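Local coordinates for CheC, inhibitor of MCP methylation / FliN fusion protein (Thermotoga maritima, PDB 4HYN) that probably dephosphorylates the phosphorylated chemotaxis regulator CheY at the flagellar rotor, as a FliY protein of the CheC phosphatase family, at residues K79-V84 with P175-Y180. Residues are numbered along the deposited sequence; the frame is centred on the assembly and turned at random.
Sequences KKLVAV and PKSKFY
Leu-81, on the first turn of helix 79-89, spans Ser-177 and Phe-179 at the start of strand 177-184, a compact example of how one branched residue can join a helix to a sheet. Its CB points toward the strand, and CG, anti to the backbone N (chi1 176°), carries the fork onto it. The CD1 branch goes to Ser-177: Leu-81 CD1 touches Ser-177 OG at 3.4 Å and lies 3.8 Å from Ser-177 CB, a methyl against a hydroxyl with no hydrogen bond. The other branch runs further along the strand. Leu-81 CD2 sits 3.7 Å from Lys-178 O and 3.8 Å from Phe-179 CB. Against the phenylalanine ring the approach is oblique, with Leu-81 CD2 4.0 Å from Phe-179 CD2.

The strand presents its two partners because Ser-177 and Phe-179 both direct their CB atoms toward the helix, whereas Lys-178 between them points away and hydrogen-bonds through Lys-178 NZ to Tyr-180 OH (3.1 Å). With an alanine here in place of Leu-81 both methyl branches are gone, which is likely to open a gap between helix and strand and to leave Ser-177 and Phe-179 CB without their apolar cover.

Asp-78 OD2 accepts a hydrogen bond from Leu-81 N at the start of the helix, and the leucine also touches Met-169 on strand 161-171, the sheet neighbour of 177-184. Phe-179 meets Phe-167 and Leu-77. The axes of helix 79-84 and strand 177-180 come within 9.1 Å, at 112°. The arrangement belongs to an alpha/beta CheC-like fold: a short helix that directly follows strand 71-78 runs across the start of the neighbouring strand 177-184, its first turn meeting that strand through the single side chain of Leu-81.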
ATOM      1  N   LYS A  79       2.739   2.110  13.849  1.00 24.88           N
ATOM      2  CA  LYS A  79       3.717   1.463  14.720  1.00 26.10           C
ATOM      3  C   LYS A  79       3.313   0.084  15.228  1.00 24.95           C
ATOM      4  O   LYS A  79       4.129  -0.836  15.226  1.00 25.28           O
ATOM      5  CB  LYS A  79       4.048   2.368  15.903  1.00 28.58           C
ATOM      6  CG  LYS A  79       5.255   3.283  15.696  1.00 31.24           C
ATOM      7  CD  LYS A  79       5.389   4.239  16.878  1.00 34.40           C
ATOM      8  CE  LYS A  79       6.822   4.678  17.083  1.00 37.35           C
ATOM      9  NZ  LYS A  79       7.378   5.274  15.850  1.00 37.80           N
ATOM     10  N   LYS A  80       2.055  -0.067  15.628  1.00 24.23           N
ATOM     11  CA  LYS A  80       1.576  -1.346  16.134  1.00 24.65           C
ATOM     12  C   LYS A  80       1.576  -2.445  15.094  1.00 23.20           C
ATOM     13  O   LYS A  80       1.965  -3.568  15.399  1.00 26.61           O
ATOM     14  CB  LYS A  80       0.191  -1.218  16.769  1.00 27.16           C
ATOM     15  CG  LYS A  80       0.206  -0.390  18.034  1.00 32.78           C
ATOM     16  CD  LYS A  80      -0.990  -0.673  18.929  1.00 36.49           C
ATOM     17  CE  LYS A  80      -0.797  -0.018  20.299  1.00 40.08           C
ATOM     18  NZ  LYS A  80       0.519  -0.396  20.919  1.00 40.35           N
ATOM     19  N   LEU A  81       1.156  -2.127  13.872  1.00 21.58           N
ATOM     20  CA  LEU A  81       1.125  -3.113  12.795  1.00 20.20           C
ATOM     21  C   LEU A  81       2.554  -3.498  12.420  1.00 19.57           C
ATOM     22  O   LEU A  81       2.874  -4.675  12.263  1.00 18.44           O
ATOM     23  CB  LEU A  81       0.392  -2.559  11.569  1.00 19.30           C
ATOM     24  CG  LEU A  81       0.359  -3.453  10.324  1.00 19.49           C
ATOM     25  CD1 LEU A  81      -0.318  -4.783  10.659  1.00 19.96           C
ATOM     26  CD2 LEU A  81      -0.368  -2.747   9.180  1.00 18.53           C
ATOM     27  N   VAL A  82       3.416  -2.494  12.337  1.00 18.80           N
ATOM     28  CA  VAL A  82       4.812  -2.700  11.997  1.00 18.87           C
ATOM     29  C   VAL A  82       5.468  -3.650  12.999  1.00 19.52           C
ATOM     30  O   VAL A  82       6.217  -4.552  12.609  1.00 18.05           O
ATOM     31  CB  VAL A  82       5.565  -1.357  11.993  1.00 20.20           C
ATOM     32  CG1 VAL A  82       7.055  -1.567  11.713  1.00 20.95           C
ATOM     33  CG2 VAL A  82       4.948  -0.425  10.975  1.00 17.82           C
ATOM     34  N   ALA A  83       5.159  -3.457  14.282  1.00 18.90           N
ATOM     35  CA  ALA A  83       5.721  -4.281  15.352  1.00 18.20           C
ATOM     36  C   ALA A  83       5.209  -5.725  15.297  1.00 18.49           C
ATOM     37  O   ALA A  83       5.950  -6.665  15.592  1.00 17.46           O
ATOM     38  CB  ALA A  83       5.426  -3.647  16.719  1.00 17.12           C
ATOM     39  N   VAL A  84       3.941  -5.892  14.927  1.00 17.84           N
ATOM     40  CA  VAL A  84       3.334  -7.212  14.809  1.00 18.24           C
ATOM     41  C   VAL A  84       3.981  -7.984  13.668  1.00 19.34           C
ATOM     42  O   VAL A  84       4.308  -9.160  13.815  1.00 21.93           O
ATOM     43  CB  VAL A  84       1.814  -7.114  14.536  1.00 19.30           C
ATOM     44  CG1 VAL A  84       1.265  -8.456  14.057  1.00 16.58           C
ATOM     45  CG2 VAL A  84       1.092  -6.662  15.788  1.00 16.98           C
ATOM     46  N   PRO A 175      -5.766 -10.204  15.994  1.00 30.47           N
ATOM     47  CA  PRO A 175      -6.864  -9.269  15.715  1.00 31.19           C
ATOM     48  C   PRO A 175      -6.696  -8.539  14.372  1.00 31.14           C
ATOM     49  O   PRO A 175      -5.568  -8.333  13.915  1.00 30.48           O
ATOM     50  CB  PRO A 175      -6.793  -8.297  16.900  1.00 31.26           C
ATOM     51  CG  PRO A 175      -5.337  -8.331  17.295  1.00 32.33           C
ATOM     52  CD  PRO A 175      -5.029  -9.806  17.206  1.00 30.53           C
ATOM     53  N   LYS A 176      -7.819  -8.179  13.742  1.00 31.22           N
ATOM     54  CA  LYS A 176      -7.816  -7.459  12.462  1.00 29.61           C
ATOM     55  C   LYS A 176      -6.934  -6.226  12.572  1.00 28.32           C
ATOM     56  O   LYS A 176      -6.860  -5.597  13.628  1.00 28.06           O
ATOM     57  CB  LYS A 176      -9.208  -6.923  12.101  1.00 32.95           C
ATOM     58  CG  LYS A 176     -10.336  -7.903  11.891  1.00 38.68           C
ATOM     59  CD  LYS A 176     -11.544  -7.130  11.333  1.00 42.12           C
ATOM     60  CE  LYS A 176     -12.848  -7.942  11.336  1.00 45.22           C
ATOM     61  NZ  LYS A 176     -13.493  -8.030  12.688  1.00 45.52           N
ATOM     62  N   SER A 177      -6.329  -5.850  11.457  1.00 25.81           N
ATOM     63  CA  SER A 177      -5.490  -4.667  11.400  1.00 25.62           C
ATOM     64  C   SER A 177      -5.714  -4.017  10.040  1.00 23.99           C
ATOM     65  O   SER A 177      -6.346  -4.599   9.164  1.00 24.66           O
ATOM     66  CB  SER A 177      -4.016  -5.032  11.595  1.00 26.52           C
ATOM     67  OG  SER A 177      -3.540  -5.845  10.539  1.00 31.46           O
ATOM     68  N   LYS A 178      -5.247  -2.789   9.880  1.00 22.32           N
ATOM     69  CA  LYS A 178      -5.407  -2.101   8.611  1.00 21.54           C
ATOM     70  C   LYS A 178      -4.256  -1.167   8.300  1.00 18.67           C
ATOM     71  O   LYS A 178      -3.505  -0.771   9.187  1.00 18.00           O
ATOM     72  CB  LYS A 178      -6.731  -1.333   8.563  1.00 22.40           C
ATOM     73  CG  LYS A 178      -6.906  -0.280   9.629  1.00 26.85           C
ATOM     74  CD  LYS A 178      -8.211   0.491   9.419  1.00 31.34           C
ATOM     75  CE  LYS A 178      -8.458   1.498  10.541  1.00 33.84           C
ATOM     76  NZ  LYS A 178      -7.302   2.420  10.737  1.00 33.42           N
ATOM     77  N   PHE A 179      -4.078  -0.903   7.012  1.00 16.20           N
ATOM     78  CA  PHE A 179      -3.055   0.010   6.529  1.00 14.81           C
ATOM     79  C   PHE A 179      -3.593   0.727   5.300  1.00 14.47           C
ATOM     80  O   PHE A 179      -4.635   0.357   4.767  1.00 14.45           O
ATOM     81  CB  PHE A 179      -1.725  -0.699   6.233  1.00 11.05           C
ATOM     82  CG  PHE A 179      -1.823  -1.816   5.238  1.00 10.49           C
ATOM     83  CD1 PHE A 179      -1.499  -1.605   3.898  1.00  9.70           C
ATOM     84  CD2 PHE A 179      -2.186  -3.101   5.649  1.00  9.76           C
ATOM     85  CE1 PHE A 179      -1.530  -2.656   2.982  1.00  9.87           C
ATOM     86  CE2 PHE A 179      -2.220  -4.158   4.737  1.00 10.51           C
ATOM     87  CZ  PHE A 179      -1.889  -3.936   3.398  1.00  8.60           C
ATOM     88  N   TYR A 180      -2.876   1.748   4.848  1.00 15.30           N
ATOM     89  CA  TYR A 180      -3.320   2.532   3.714  1.00 15.32           C
ATOM     90  C   TYR A 180      -2.303   2.689   2.605  1.00 14.55           C
ATOM     91  O   TYR A 180      -1.088   2.653   2.817  1.00 15.24           O
ATOM     92  CB  TYR A 180      -3.783   3.926   4.177  1.00 17.42           C
ATOM     93  CG  TYR A 180      -4.904   3.892   5.192  1.00 18.32           C
ATOM     94  CD1 TYR A 180      -6.238   3.914   4.787  1.00 19.37           C
ATOM     95  CD2 TYR A 180      -4.629   3.780   6.556  1.00 17.77           C
ATOM     96  CE1 TYR A 180      -7.274   3.819   5.716  1.00 20.08           C
ATOM     97  CE2 TYR A 180      -5.653   3.682   7.491  1.00 19.78           C
ATOM     98  CZ  TYR A 180      -6.976   3.701   7.066  1.00 21.49           C
ATOM     99  OH  TYR A 180      -7.995   3.593   7.991  1.00 23.48           O
TER